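Local atomic coordinates of protein-glutamine gamma-glutamyltransferase (Pseudomonas aeruginosa PAO1, PDB entry 6G49), a protein that shows transglutaminase activity in its periplasmic domain, joining protein glutamine and lysine side chains, and is critical for the viability of the bacterium. Residues A56-F61 / I112-S117; R108-M113 / F153-S158; L177-H182 / M250-R255; H182-A187 / G230-L235. All coordinates share one frame; numbering follows the deposited sequence.

From the N terminus, contact 1 pairs strand 55-61 with the end of strand 107-113 and closes a loop of about fifty residues. Strand 107-113 serves contact 2 on its other edge, where strand 152-158 returns antiparallel to close one of about forty; they share Ile-112 and Met-113 and join three strands of a six-stranded antiparallel sheet. Contacts 3 and 4 lie across the chain's centre, about 33 to 40 Å from the first pair, centre to centre. Contact 3 ties the loop ahead of helix 185-197 to helix 243-256, closing a mainly helical 67-residue loop. Nested inside it, contact 4 joins the start of helix 185-197 to helix 230-238, with Phe-252 touching Asn-184 and Ala-187.

Contact 1 of 4, residues A56-F61 / I112-S117; sequences AFRVRF and IMQPSS. With PO4 (phosphate ion), chain H.
Phe-57 and Met-113 form a non-hydrogen-bonded pair, with CA atoms 4.2 Å apart, where strand 55-61 runs antiparallel to the end of strand 107-113. Arg-58 and Ile-112 follow as a hydrogen-bonded pair, Arg-58 N donating to Ile-112 O and Ile-112 N to Arg-58 O. Beyond the last bridge, Gln-114 N still reaches Ala-56 O at 3.0 Å, so the pairing runs on as the second strand gives way to loop. On its other edge strand 55-61 carries a classic beta bulge, Ala-56 and Phe-57 both facing Val-281 of strand 278-282.

The side chains of Arg-58 and Ile-112 lie side by side on one face of the sheet and point the same way. Ile-112 CG2 sits 3.7 Å from Arg-58 NE, the bend of the arginine chain at chi3 (-75°) laying that nitrogen beside the methyl. On the face of Phe-57 and Met-113 the touch is slight, CB of the phenylalanine against CG of the methionine at 4.2 Å. The Phe-57 ring leads away from segment 112-117 toward Trp-73 and Phe-122, and its side chain lies about 10 Å from that of His-287, a probable active-site residue. One water bridges the two segments on the Arg-58 face: it accepts from Arg-58 NE at 3.0 Å and Gln-114 NE2 at 2.7 Å, and donates to Ile-112 O.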
loop_
_atom_site.group_PDB
_atom_site.type_symbol
_atom_site.label_atom_id
_atom_site.label_comp_id
_atom_site.label_asym_id
_atom_site.label_seq_id
_atom_site.Cartn_x
_atom_site.Cartn_y
_atom_site.Cartn_z
ATOM N N ALA A 56 9.684 -13.761 -3.398
ATOM C CA ALA A 56 8.294 -13.744 -3.134
ATOM C C ALA A 56 7.446 -14.294 -4.292
ATOM O O ALA A 56 6.578 -15.138 -4.070
ATOM C CB ALA A 56 7.885 -12.329 -2.764
ATOM N N PHE A 57 7.717 -13.822 -5.509
ATOM C CA PHE A 57 6.949 -14.270 -6.703
ATOM C C PHE A 57 7.735 -13.868 -7.946
ATOM O O PHE A 57 8.682 -13.096 -7.856
ATOM C CB PHE A 57 5.490 -13.812 -6.720
ATOM C CG PHE A 57 5.258 -12.322 -6.746
ATOM C CD1 PHE A 57 5.356 -11.572 -5.586
ATOM C CD2 PHE A 57 4.980 -11.688 -7.945
ATOM C CE1 PHE A 57 5.088 -10.193 -5.619
ATOM C CE2 PHE A 57 4.732 -10.312 -7.972
ATOM C CZ PHE A 57 4.780 -9.596 -6.808
ATOM N N ARG A 58 7.282 -14.404 -9.073
ATOM C CA ARG A 58 7.828 -14.120 -10.383
ATOM C C ARG A 58 6.639 -13.778 -11.272
ATOM O O ARG A 58 5.548 -14.253 -11.042
ATOM C CB ARG A 58 8.649 -15.280 -10.916
ATOM C CG ARG A 58 9.950 -15.434 -10.160
ATOM C CD ARG A 58 10.717 -16.662 -10.584
ATOM N NE ARG A 58 10.112 -17.862 -10.056
ATOM C CZ ARG A 58 10.380 -19.076 -10.502
ATOM N NH1 ARG A 58 11.241 -19.238 -11.490
ATOM N NH2 ARG A 58 9.791 -20.118 -9.960
ATOM N N VAL A 59 6.865 -12.939 -12.272
ATOM C CA VAL A 59 5.788 -12.437 -13.122
ATOM C C VAL A 59 6.266 -12.402 -14.566
ATOM O O VAL A 59 7.328 -11.882 -14.856
ATOM C CB VAL A 59 5.308 -11.027 -12.716
ATOM C CG1 VAL A 59 4.122 -10.579 -13.560
ATOM C CG2 VAL A 59 4.930 -10.944 -11.287
ATOM N N ARG A 60 5.384 -12.816 -15.463
ATOM C CA ARG A 60 5.620 -12.745 -16.898
ATOM C C ARG A 60 4.424 -12.005 -17.537
ATOM O O ARG A 60 3.304 -12.442 -17.395
ATOM C CB ARG A 60 5.772 -14.144 -17.491
ATOM C CG ARG A 60 6.580 -14.211 -18.770
ATOM C CD ARG A 60 6.946 -15.650 -19.116
ATOM N NE ARG A 60 8.325 -16.015 -18.815
ATOM C CZ ARG A 60 8.684 -17.144 -18.215
ATOM N NH1 ARG A 60 7.770 -18.005 -17.820
ATOM N NH2 ARG A 60 9.954 -17.416 -17.997
ATOM N N PHE A 61 4.678 -10.893 -18.228
ATOM C CA PHE A 61 3.635 -10.123 -18.856
ATOM C C PHE A 61 3.371 -10.639 -20.283
ATOM O O PHE A 61 4.335 -11.097 -20.937
ATOM C CB PHE A 61 4.060 -8.654 -18.912
ATOM C CG PHE A 61 3.824 -7.932 -17.596
ATOM C CD1 PHE A 61 4.781 -7.900 -16.606
ATOM C CD2 PHE A 61 2.599 -7.330 -17.381
ATOM C CE1 PHE A 61 4.514 -7.234 -15.407
ATOM C CE2 PHE A 61 2.340 -6.640 -16.202
ATOM C CZ PHE A 61 3.313 -6.604 -15.234
ATOM N N ILE A 112 3.837 -16.760 -10.743
ATOM C CA ILE A 112 4.152 -17.942 -9.881
ATOM C C ILE A 112 4.612 -17.390 -8.524
ATOM O O ILE A 112 5.624 -16.717 -8.456
ATOM C CB ILE A 112 5.147 -18.935 -10.508
ATOM C CG1 ILE A 112 5.310 -20.158 -9.598
ATOM C CG2 ILE A 112 6.508 -18.326 -10.852
ATOM C CD1 ILE A 112 6.123 -21.284 -10.219
ATOM N N MET A 113 3.820 -17.700 -7.499
ATOM C CA MET A 113 4.034 -17.237 -6.136
ATOM C C MET A 113 4.735 -18.349 -5.360
ATOM O O MET A 113 4.356 -19.483 -5.427
ATOM C CB MET A 113 2.655 -17.006 -5.502
ATOM C CG MET A 113 2.560 -15.885 -4.632
ATOM S SD MET A 113 0.795 -15.788 -4.101
ATOM C CE MET A 113 1.178 -15.868 -2.350
ATOM N N GLN A 114 5.681 -17.959 -4.547
ATOM C CA GLN A 114 6.260 -18.846 -3.553
ATOM C C GLN A 114 5.292 -18.949 -2.391
ATOM O O GLN A 114 4.439 -18.078 -2.171
ATOM C CB GLN A 114 7.578 -18.284 -3.053
ATOM C CG GLN A 114 8.648 -18.100 -4.117
ATOM C CD GLN A 114 9.033 -19.439 -4.690
ATOM O OE1 GLN A 114 9.578 -20.320 -3.995
ATOM N NE2 GLN A 114 8.614 -19.628 -5.913
ATOM N N PRO A 115 5.376 -20.015 -1.584
ATOM C CA PRO A 115 4.529 -20.101 -0.393
ATOM C C PRO A 115 4.703 -18.872 0.513
ATOM O O PRO A 115 5.827 -18.422 0.731
ATOM C CB PRO A 115 5.078 -21.351 0.325
ATOM C CG PRO A 115 5.672 -22.160 -0.774
ATOM C CD PRO A 115 6.280 -21.160 -1.733
ATOM N N SER A 116 3.548 -18.311 0.904
ATOM C CA SER A 116 3.482 -17.135 1.803
ATOM C C SER A 116 2.947 -17.488 3.210
ATOM O O SER A 116 3.083 -16.679 4.123
ATOM C CB SER A 116 2.618 -16.077 1.202
ATOM O OG SER A 116 1.305 -16.545 1.105
ATOM N N SER A 117 2.291 -18.633 3.333
ATOM C CA SER A 117 1.493 -19.001 4.488
ATOM C C SER A 117 0.440 -17.939 4.808
ATOM O O SER A 117 0.018 -17.808 5.959
ATOM C CB SER A 117 2.392 -19.289 5.681
ATOM O OG SER A 117 3.198 -20.413 5.429
HETATM P P PO4 H . 12.199 -20.101 -16.411
HETATM O O1 PO4 H . 10.944 -19.432 -17.063
HETATM O O2 PO4 H . 13.463 -19.260 -16.425
HETATM O O3 PO4 H . 11.970 -20.614 -14.992
HETATM O O4 PO4 H . 12.697 -21.357 -17.123
HETATM O O HOH W 1 5.105 -15.426 -1.660
HETATM O O HOH W 2 8.252 -17.657 -7.757
#

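Contact 2 of 4, residues R108-M113 / F153-S158; sequences RYDVIM and FYRVSS
Val-111 fits under the ring of Tyr-154 and Val-156 against that of Tyr-109, so strands 107-113 and 152-158 exchange an aromatic and a valine twice along one face of their antiparallel sheet, each time in a hydrogen-bonded pair. Both are CH-pi contacts over a ring face: Val-111 CB lies 3.8 Å from the Tyr-154 centroid, Val-156 CB 3.9 Å from that of Tyr-109. In both tyrosines CG stands between the backbone N and the carbonyl carbon (chi1 52° for Tyr-109, 58° for Tyr-154), which brings the ring across to the partner valine. The valines close the middle of the row, their CG2 atoms 4.1 Å apart. At one end Met-113 SD rests obliquely by the Tyr-154 ring, a Met-aromatic contact; at the other Tyr-109 OH donates to Ser-158 OG at 2.7 Å, at the ring edge.

The other face is more polar. Asp-110 OD1 stands over the centre of one face of the Arg-155 guanidinium, while Asp-110 OD2 makes a salt bridge with Arg-155 NH1 at 3.2 Å, by charge alone, with no N-H aimed at it. Phe-153 CZ packs beside the same aspartate.

Strands 55-61 and 127-129 flank the pair in the six-stranded sheet. The tyrosine face packs on strand 120-124, where Tyr-154 OH bonds Phe-122 O, Ser-158 OG bonds Leu-124 O and Tyr-109 OH meets Leu-124 N.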
loop_
_atom_site.group_PDB
_atom_site.type_symbol
_atom_site.label_atom_id
_atom_site.label_comp_id
_atom_site.label_asym_id
_atom_site.label_seq_id
_atom_site.Cartn_x
_atom_site.Cartn_y
_atom_site.Cartn_z
ATOM N N ARG A 108 -2.326 -7.946 -18.770
ATOM C CA ARG A 108 -2.461 -9.384 -18.624
ATOM C C ARG A 108 -1.092 -9.998 -18.347
ATOM O O ARG A 108 -0.063 -9.676 -18.973
ATOM C CB ARG A 108 -3.048 -10.021 -19.890
ATOM C CG ARG A 108 -4.479 -9.596 -20.177
ATOM C CD ARG A 108 -5.065 -10.439 -21.321
ATOM N NE ARG A 108 -6.511 -10.277 -21.477
ATOM C CZ ARG A 108 -7.108 -9.710 -22.527
ATOM N NH1 ARG A 108 -6.393 -9.324 -23.573
ATOM N NH2 ARG A 108 -8.419 -9.530 -22.527
ATOM N N TYR A 109 -1.045 -10.846 -17.312
ATOM C CA TYR A 109 0.192 -11.395 -16.894
ATOM C C TYR A 109 -0.040 -12.678 -16.100
ATOM O O TYR A 109 -1.102 -12.889 -15.560
ATOM C CB TYR A 109 1.055 -10.381 -16.115
ATOM C CG TYR A 109 0.336 -9.698 -14.954
ATOM C CD1 TYR A 109 -0.482 -8.610 -15.175
ATOM C CD2 TYR A 109 0.432 -10.176 -13.634
ATOM C CE1 TYR A 109 -1.181 -7.999 -14.136
ATOM C CE2 TYR A 109 -0.215 -9.531 -12.584
ATOM C CZ TYR A 109 -1.044 -8.455 -12.839
ATOM O OH TYR A 109 -1.701 -7.812 -11.809
ATOM N N ASP A 110 1.005 -13.501 -16.008
ATOM C CA ASP A 110 0.959 -14.682 -15.215
ATOM C C ASP A 110 1.931 -14.533 -14.030
ATOM O O ASP A 110 2.975 -13.902 -14.144
ATOM C CB ASP A 110 1.392 -15.876 -16.042
ATOM C CG ASP A 110 0.462 -16.155 -17.207
ATOM O OD1 ASP A 110 -0.740 -15.760 -17.107
ATOM O OD2 ASP A 110 0.966 -16.818 -18.134
ATOM N N VAL A 111 1.561 -15.162 -12.911
ATOM C CA VAL A 111 2.352 -15.099 -11.676
ATOM C C VAL A 111 2.633 -16.518 -11.202
ATOM O O VAL A 111 1.752 -17.353 -11.280
ATOM C CB VAL A 111 1.610 -14.353 -10.564
ATOM C CG1 VAL A 111 2.472 -14.282 -9.293
ATOM C CG2 VAL A 111 1.208 -12.975 -11.078
ATOM N N ILE A 112 3.837 -16.760 -10.743
ATOM C CA ILE A 112 4.152 -17.942 -9.881
ATOM C C ILE A 112 4.612 -17.390 -8.524
ATOM O O ILE A 112 5.624 -16.717 -8.456
ATOM C CB ILE A 112 5.147 -18.935 -10.508
ATOM C CG1 ILE A 112 5.310 -20.158 -9.598
ATOM C CG2 ILE A 112 6.508 -18.326 -10.852
ATOM C CD1 ILE A 112 6.123 -21.284 -10.219
ATOM N N MET A 113 3.820 -17.700 -7.499
ATOM C CA MET A 113 4.034 -17.237 -6.136
ATOM C C MET A 113 4.735 -18.349 -5.360
ATOM O O MET A 113 4.356 -19.483 -5.427
ATOM C CB MET A 113 2.655 -17.006 -5.502
ATOM C CG MET A 113 2.560 -15.885 -4.632
ATOM S SD MET A 113 0.795 -15.788 -4.101
ATOM C CE MET A 113 1.178 -15.868 -2.350
ATOM N N PHE A 153 0.718 -21.139 -9.477
ATOM C CA PHE A 153 0.645 -20.377 -10.747
ATOM C C PHE A 153 -0.768 -19.824 -10.894
ATOM O O PHE A 153 -1.783 -20.503 -10.664
ATOM C CB PHE A 153 0.959 -21.345 -11.903
ATOM C CG PHE A 153 0.911 -20.696 -13.250
ATOM C CD1 PHE A 153 -0.291 -20.549 -13.895
ATOM C CD2 PHE A 153 2.075 -20.341 -13.880
ATOM C CE1 PHE A 153 -0.336 -19.975 -15.142
ATOM C CE2 PHE A 153 2.027 -19.818 -15.166
ATOM C CZ PHE A 153 0.813 -19.571 -15.732
ATOM N N TYR A 154 -0.881 -18.566 -11.327
ATOM C CA TYR A 154 -2.169 -18.001 -11.600
ATOM C C TYR A 154 -2.055 -16.924 -12.658
ATOM O O TYR A 154 -0.985 -16.363 -12.893
ATOM C CB TYR A 154 -2.866 -17.462 -10.338
ATOM C CG TYR A 154 -2.144 -16.398 -9.556
ATOM C CD1 TYR A 154 -1.253 -16.746 -8.575
ATOM C CD2 TYR A 154 -2.456 -15.046 -9.702
ATOM C CE1 TYR A 154 -0.575 -15.772 -7.852
ATOM C CE2 TYR A 154 -1.819 -14.069 -8.949
ATOM C CZ TYR A 154 -0.901 -14.430 -7.984
ATOM O OH TYR A 154 -0.215 -13.518 -7.216
ATOM N N ARG A 155 -3.173 -16.709 -13.338
ATOM C CA ARG A 155 -3.290 -15.762 -14.434
ATOM C C ARG A 155 -4.096 -14.573 -13.971
ATOM O O ARG A 155 -5.073 -14.729 -13.279
ATOM C CB ARG A 155 -3.923 -16.444 -15.645
ATOM C CG ARG A 155 -3.274 -17.778 -15.978
ATOM C CD ARG A 155 -3.771 -18.331 -17.300
ATOM N NE ARG A 155 -3.767 -17.288 -18.307
ATOM C CZ ARG A 155 -2.831 -17.144 -19.236
ATOM N NH1 ARG A 155 -1.820 -18.000 -19.313
ATOM N NH2 ARG A 155 -2.915 -16.145 -20.099
ATOM N N VAL A 156 -3.670 -13.388 -14.377
ATOM C CA VAL A 156 -4.260 -12.125 -13.907
ATOM C C VAL A 156 -4.572 -11.207 -15.096
ATOM O O VAL A 156 -3.751 -11.102 -16.005
ATOM C CB VAL A 156 -3.315 -11.399 -12.940
ATOM C CG1 VAL A 156 -3.977 -10.164 -12.336
ATOM C CG2 VAL A 156 -2.786 -12.356 -11.852
ATOM N N SER A 157 -5.652 -10.428 -14.932
ATOM C CA SER A 157 -5.939 -9.230 -15.663
ATOM C C SER A 157 -6.129 -8.093 -14.652
ATOM O O SER A 157 -6.909 -8.255 -13.724
ATOM C CB SER A 157 -7.211 -9.367 -16.485
ATOM O OG SER A 157 -6.999 -10.248 -17.584
ATOM N N SER A 158 -5.449 -6.982 -14.888
ATOM C CA SER A 158 -5.584 -5.785 -14.011
ATOM C C SER A 158 -5.985 -4.570 -14.856
ATOM O O SER A 158 -5.466 -4.354 -15.944
ATOM C CB SER A 158 -4.276 -5.539 -13.323
ATOM O OG SER A 158 -3.983 -6.550 -12.369
#

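Contact 3 of 4, residues L177-H182 / M250-R255; sequences LQLPMH and MAFVLR
The ring of Phe-252 is met over one face by Leu-179, whose CD1 stands above the ring centre, 4.1 Å from the centroid. This is a CH-pi contact, with CD2 of the same leucine packing 3.6 Å from Phe-252 CD2; the side chains cross at about a right angle. The other flat group, the guanidinium of Arg-255, has Leu-177 N over one face and Gln-178 O at its edge. Arg-255 NH1 donates to that oxygen at 2.7 Å, meeting a lone pair in the carbonyl plane, and the Gln-178 amide stands nearly upright to the guanidinium (88°). An extended chain from CG to NE (chi3 176°) carries the arginine's charge from the helix to the loop backbone. A water bridges the two backbones, donating to Leu-177 O and Arg-255 O.

Further bonds from Arg-255 to Glu-79 O and Ala-261 O, and from Gln-178 NE2 to Phe-81 O, tie the loop and helix 243-256 to strands 72-81 and 261-265, while Phe-252 also packs on helix 185-197.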
loop_
_atom_site.group_PDB
_atom_site.type_symbol
_atom_site.label_atom_id
_atom_site.label_comp_id
_atom_site.label_asym_id
_atom_site.label_seq_id
_atom_site.Cartn_x
_atom_site.Cartn_y
_atom_site.Cartn_z
ATOM N N LEU A 177 -12.073 6.170 8.828
ATOM C CA LEU A 177 -11.833 7.376 9.600
ATOM C C LEU A 177 -11.429 7.060 11.039
ATOM O O LEU A 177 -11.298 8.016 11.837
ATOM C CB LEU A 177 -13.102 8.231 9.500
ATOM C CG LEU A 177 -13.300 8.905 8.155
ATOM C CD1 LEU A 177 -14.732 9.404 8.008
ATOM C CD2 LEU A 177 -12.317 10.029 7.829
ATOM N N GLN A 178 -11.226 5.792 11.361
ATOM C CA GLN A 178 -10.912 5.303 12.687
ATOM C C GLN A 178 -9.525 5.745 13.133
ATOM O O GLN A 178 -8.555 5.535 12.403
ATOM C CB GLN A 178 -10.956 3.783 12.752
ATOM C CG GLN A 178 -10.587 3.148 14.073
ATOM C CD GLN A 178 -9.100 2.854 14.181
ATOM O OE1 GLN A 178 -8.506 2.382 13.190
ATOM N NE2 GLN A 178 -8.504 3.118 15.367
ATOM N N LEU A 179 -9.415 6.316 14.325
ATOM C CA LEU A 179 -8.138 6.523 15.022
ATOM C C LEU A 179 -8.353 6.270 16.500
ATOM O O LEU A 179 -9.472 6.475 17.003
ATOM C CB LEU A 179 -7.600 7.940 14.865
ATOM C CG LEU A 179 -7.128 8.298 13.472
ATOM C CD1 LEU A 179 -6.766 9.760 13.359
ATOM C CD2 LEU A 179 -5.973 7.440 13.033
ATOM N N PRO A 180 -7.289 5.957 17.254
ATOM C CA PRO A 180 -7.395 6.007 18.720
ATOM C C PRO A 180 -7.740 7.430 19.130
ATOM O O PRO A 180 -7.295 8.381 18.525
ATOM C CB PRO A 180 -5.998 5.595 19.244
ATOM C CG PRO A 180 -5.325 4.959 18.025
ATOM C CD PRO A 180 -5.916 5.612 16.798
ATOM N N MET A 181 -8.464 7.568 20.250
ATOM C CA MET A 181 -8.769 8.868 20.751
ATOM C C MET A 181 -7.509 9.532 21.329
ATOM O O MET A 181 -7.358 10.717 21.189
ATOM C CB MET A 181 -9.819 8.773 21.867
ATOM C CG MET A 181 -10.177 10.122 22.398
ATOM S SD MET A 181 -11.512 9.804 23.637
ATOM C CE MET A 181 -10.600 8.977 24.927
ATOM N N HIS A 182 -6.647 8.732 21.938
ATOM C CA HIS A 182 -5.471 9.250 22.653
ATOM C C HIS A 182 -4.220 9.015 21.806
ATOM O O HIS A 182 -4.166 8.130 20.974
ATOM C CB HIS A 182 -5.314 8.585 24.022
ATOM C CG HIS A 182 -6.456 8.864 24.927
ATOM N ND1 HIS A 182 -6.850 10.165 25.235
ATOM C CD2 HIS A 182 -7.313 8.030 25.560
ATOM C CE1 HIS A 182 -7.901 10.118 26.026
ATOM N NE2 HIS A 182 -8.202 8.820 26.245
ATOM N N MET A 250 1.066 9.190 6.979
ATOM C CA MET A 250 0.227 9.895 6.047
ATOM C C MET A 250 -1.230 9.465 6.235
ATOM O O MET A 250 -2.130 10.336 6.226
ATOM C CB MET A 250 0.601 9.647 4.593
ATOM C CG MET A 250 -0.148 10.486 3.629
ATOM S SD MET A 250 0.401 10.227 1.907
ATOM C CE MET A 250 -0.595 11.416 1.022
ATOM N N ALA A 251 -1.477 8.156 6.363
ATOM C CA ALA A 251 -2.853 7.699 6.553
ATOM C C ALA A 251 -3.436 8.279 7.855
ATOM O O ALA A 251 -4.616 8.689 7.878
ATOM C CB ALA A 251 -2.934 6.200 6.528
ATOM N N PHE A 252 -2.646 8.307 8.918
ATOM C CA PHE A 252 -3.056 8.902 10.210
ATOM C C PHE A 252 -3.518 10.336 10.009
ATOM O O PHE A 252 -4.633 10.702 10.446
ATOM C CB PHE A 252 -1.935 8.831 11.228
ATOM C CG PHE A 252 -2.318 9.371 12.575
ATOM C CD1 PHE A 252 -2.401 10.734 12.792
ATOM C CD2 PHE A 252 -2.597 8.496 13.593
ATOM C CE1 PHE A 252 -2.798 11.219 14.032
ATOM C CE2 PHE A 252 -2.993 8.975 14.852
ATOM C CZ PHE A 252 -3.062 10.338 15.062
ATOM N N VAL A 253 -2.675 11.156 9.378
ATOM C CA VAL A 253 -2.965 12.582 9.240
ATOM C C VAL A 253 -4.198 12.776 8.376
ATOM O O VAL A 253 -5.068 13.594 8.696
ATOM C CB VAL A 253 -1.758 13.378 8.714
ATOM C CG1 VAL A 253 -2.119 14.836 8.438
ATOM C CG2 VAL A 253 -0.647 13.300 9.707
ATOM N N LEU A 254 -4.353 11.979 7.296
ATOM C CA LEU A 254 -5.553 12.095 6.436
ATOM C C LEU A 254 -6.816 11.766 7.235
ATOM O O LEU A 254 -7.817 12.532 7.151
ATOM C CB LEU A 254 -5.420 11.209 5.195
ATOM C CG LEU A 254 -4.359 11.609 4.175
ATOM C CD1 LEU A 254 -4.318 10.596 3.060
ATOM C CD2 LEU A 254 -4.554 13.009 3.616
ATOM N N ARG A 255 -6.802 10.713 8.014
ATOM C CA ARG A 255 -7.962 10.340 8.763
ATOM C C ARG A 255 -8.270 11.428 9.788
ATOM O O ARG A 255 -9.486 11.745 10.023
ATOM C CB ARG A 255 -7.740 9.064 9.545
ATOM C CG ARG A 255 -7.693 7.819 8.668
ATOM C CD ARG A 255 -7.750 6.573 9.498
ATOM N NE ARG A 255 -7.803 5.370 8.643
ATOM C CZ ARG A 255 -8.012 4.143 9.027
ATOM N NH1 ARG A 255 -8.137 3.812 10.310
ATOM N NH2 ARG A 255 -8.155 3.196 8.072
HETATM O O HOH W 3 -11.113 10.684 11.962
#

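Contact 4 of 4, residues H182-A187 / G230-L235; sequences HGNPRA and GVDDFL
At the start of helix 185-197, whose N-cap residue is Asn-184, a carboxylate from helix 230-238 receives two backbone N-H groups: Arg-186 N donates to Asp-232 OD2 at 2.9 Å, on the syn side but tilted out of the carboxylate plane, and Ala-187 N to Asp-232 OD1 at 2.7 Å from above that plane. The helix dipole would probably favour the charged aspartate. Asn-184 does not cap its own helix with its side chain; its OD1 accepts from Asp-232 N at 3.0 Å in a nearly straight bond (170°), the donor above the carbonyl plane. Arg-186, bent at chi3 (-76°), turns its guanidinium over helix 230-238, and its NH2 forms a salt bridge with Asp-233 OD1 at 3.4 Å; Asp-233 OD2 accepts from Gly-227 N. A water links Arg-186 NE to Asp-232 OD2, and Arg-186 NH1 forms a salt bridge with Asp-237.

Ala-187 CB packs 3.8 Å from Val-231 CG1. Helix 243-256 packs alongside, Phe-252 meeting Asn-184 and Ala-187 and Ala-249 meeting Val-231; Leu-235 reaches helix 201-214.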
loop_
_atom_site.group_PDB
_atom_site.type_symbol
_atom_site.label_atom_id
_atom_site.label_comp_id
_atom_site.label_asym_id
_atom_site.label_seq_id
_atom_site.Cartn_x
_atom_site.Cartn_y
_atom_site.Cartn_z
ATOM N N HIS A 182 -6.647 8.732 21.938
ATOM C CA HIS A 182 -5.471 9.250 22.653
ATOM C C HIS A 182 -4.220 9.015 21.806
ATOM O O HIS A 182 -4.166 8.130 20.974
ATOM C CB HIS A 182 -5.314 8.585 24.022
ATOM C CG HIS A 182 -6.456 8.864 24.927
ATOM N ND1 HIS A 182 -6.850 10.165 25.235
ATOM C CD2 HIS A 182 -7.313 8.030 25.560
ATOM C CE1 HIS A 182 -7.901 10.118 26.026
ATOM N NE2 HIS A 182 -8.202 8.820 26.245
ATOM N N GLY A 183 -3.200 9.816 22.082
ATOM C CA GLY A 183 -1.938 9.611 21.396
ATOM C C GLY A 183 -1.794 10.500 20.176
ATOM O O GLY A 183 -2.750 10.979 19.596
ATOM N N ASN A 184 -0.524 10.832 19.837
ATOM C CA ASN A 184 -0.151 11.619 18.649
ATOM C C ASN A 184 -0.884 12.930 18.525
ATOM O O ASN A 184 -1.420 13.288 17.471
ATOM C CB ASN A 184 -0.281 10.749 17.391
ATOM C CG ASN A 184 0.642 9.566 17.425
ATOM O OD1 ASN A 184 1.887 9.745 17.508
ATOM N ND2 ASN A 184 0.080 8.357 17.411
ATOM N N PRO A 185 -0.896 13.773 19.596
ATOM C CA PRO A 185 -1.582 15.051 19.535
ATOM C C PRO A 185 -0.974 16.019 18.501
ATOM O O PRO A 185 -1.682 16.808 17.902
ATOM C CB PRO A 185 -1.382 15.591 20.972
ATOM C CG PRO A 185 -0.098 14.938 21.457
ATOM C CD PRO A 185 -0.198 13.526 20.879
ATOM N N ARG A 186 0.343 15.946 18.274
ATOM C CA ARG A 186 0.958 16.868 17.323
ATOM C C ARG A 186 0.440 16.589 15.893
ATOM O O ARG A 186 0.206 17.479 15.108
ATOM C CB ARG A 186 2.486 16.882 17.447
ATOM C CG ARG A 186 2.991 17.511 18.752
ATOM C CD ARG A 186 4.527 17.552 18.801
ATOM N NE ARG A 186 5.155 16.262 19.087
ATOM C CZ ARG A 186 6.438 15.941 18.875
ATOM N NH1 ARG A 186 7.272 16.814 18.311
ATOM N NH2 ARG A 186 6.865 14.746 19.240
ATOM N N ALA A 187 0.342 15.306 15.538
ATOM C CA ALA A 187 -0.120 14.942 14.227
ATOM C C ALA A 187 -1.590 15.324 14.030
ATOM O O ALA A 187 -1.972 15.759 12.918
ATOM C CB ALA A 187 0.116 13.460 14.007
ATOM N N GLY A 230 4.222 7.605 18.291
ATOM C CA GLY A 230 5.127 7.207 17.206
ATOM C C GLY A 230 4.962 8.031 15.941
ATOM O O GLY A 230 5.915 8.256 15.166
ATOM N N VAL A 231 3.729 8.409 15.610
ATOM C CA VAL A 231 3.508 9.208 14.436
ATOM C C VAL A 231 4.124 10.597 14.663
ATOM O O VAL A 231 4.793 11.149 13.792
ATOM C CB VAL A 231 2.013 9.292 14.071
ATOM C CG1 VAL A 231 1.732 10.238 12.925
ATOM C CG2 VAL A 231 1.483 7.901 13.774
ATOM N N ASP A 232 3.845 11.219 15.812
ATOM C CA ASP A 232 4.448 12.549 16.129
ATOM C C ASP A 232 5.985 12.459 16.055
ATOM O O ASP A 232 6.599 13.367 15.488
ATOM C CB ASP A 232 4.050 12.977 17.548
ATOM C CG ASP A 232 2.627 13.456 17.709
ATOM O OD1 ASP A 232 1.868 13.355 16.717
ATOM O OD2 ASP A 232 2.266 13.915 18.881
ATOM N N ASP A 233 6.545 11.455 16.712
ATOM C CA ASP A 233 8.024 11.310 16.831
ATOM C C ASP A 233 8.648 11.235 15.426
ATOM O O ASP A 233 9.661 11.894 15.102
ATOM C CB ASP A 233 8.414 10.135 17.723
ATOM C CG ASP A 233 8.027 10.328 19.193
ATOM O OD1 ASP A 233 7.650 11.453 19.560
ATOM O OD2 ASP A 233 8.001 9.314 19.892
ATOM N N PHE A 234 8.038 10.434 14.551
ATOM C CA PHE A 234 8.492 10.320 13.180
ATOM C C PHE A 234 8.311 11.625 12.422
ATOM O O PHE A 234 9.235 12.096 11.772
ATOM C CB PHE A 234 7.813 9.139 12.472
ATOM C CG PHE A 234 7.992 9.183 10.982
ATOM C CD1 PHE A 234 9.229 8.873 10.394
ATOM C CD2 PHE A 234 6.932 9.466 10.140
ATOM C CE1 PHE A 234 9.385 8.928 9.016
ATOM C CE2 PHE A 234 7.079 9.514 8.762
ATOM C CZ PHE A 234 8.310 9.208 8.185
ATOM N N LEU A 235 7.123 12.245 12.431
ATOM C CA LEU A 235 6.895 13.417 11.563
ATOM C C LEU A 235 7.698 14.667 12.000
ATOM O O LEU A 235 7.937 15.496 11.172
ATOM C CB LEU A 235 5.413 13.798 11.578
ATOM C CG LEU A 235 4.510 12.869 10.794
ATOM C CD1 LEU A 235 3.040 13.261 10.990
ATOM C CD2 LEU A 235 4.893 12.893 9.317
HETATM O O HOH W 4 2.014 5.961 17.115
HETATM O O HOH W 5 4.016 14.130 20.770
#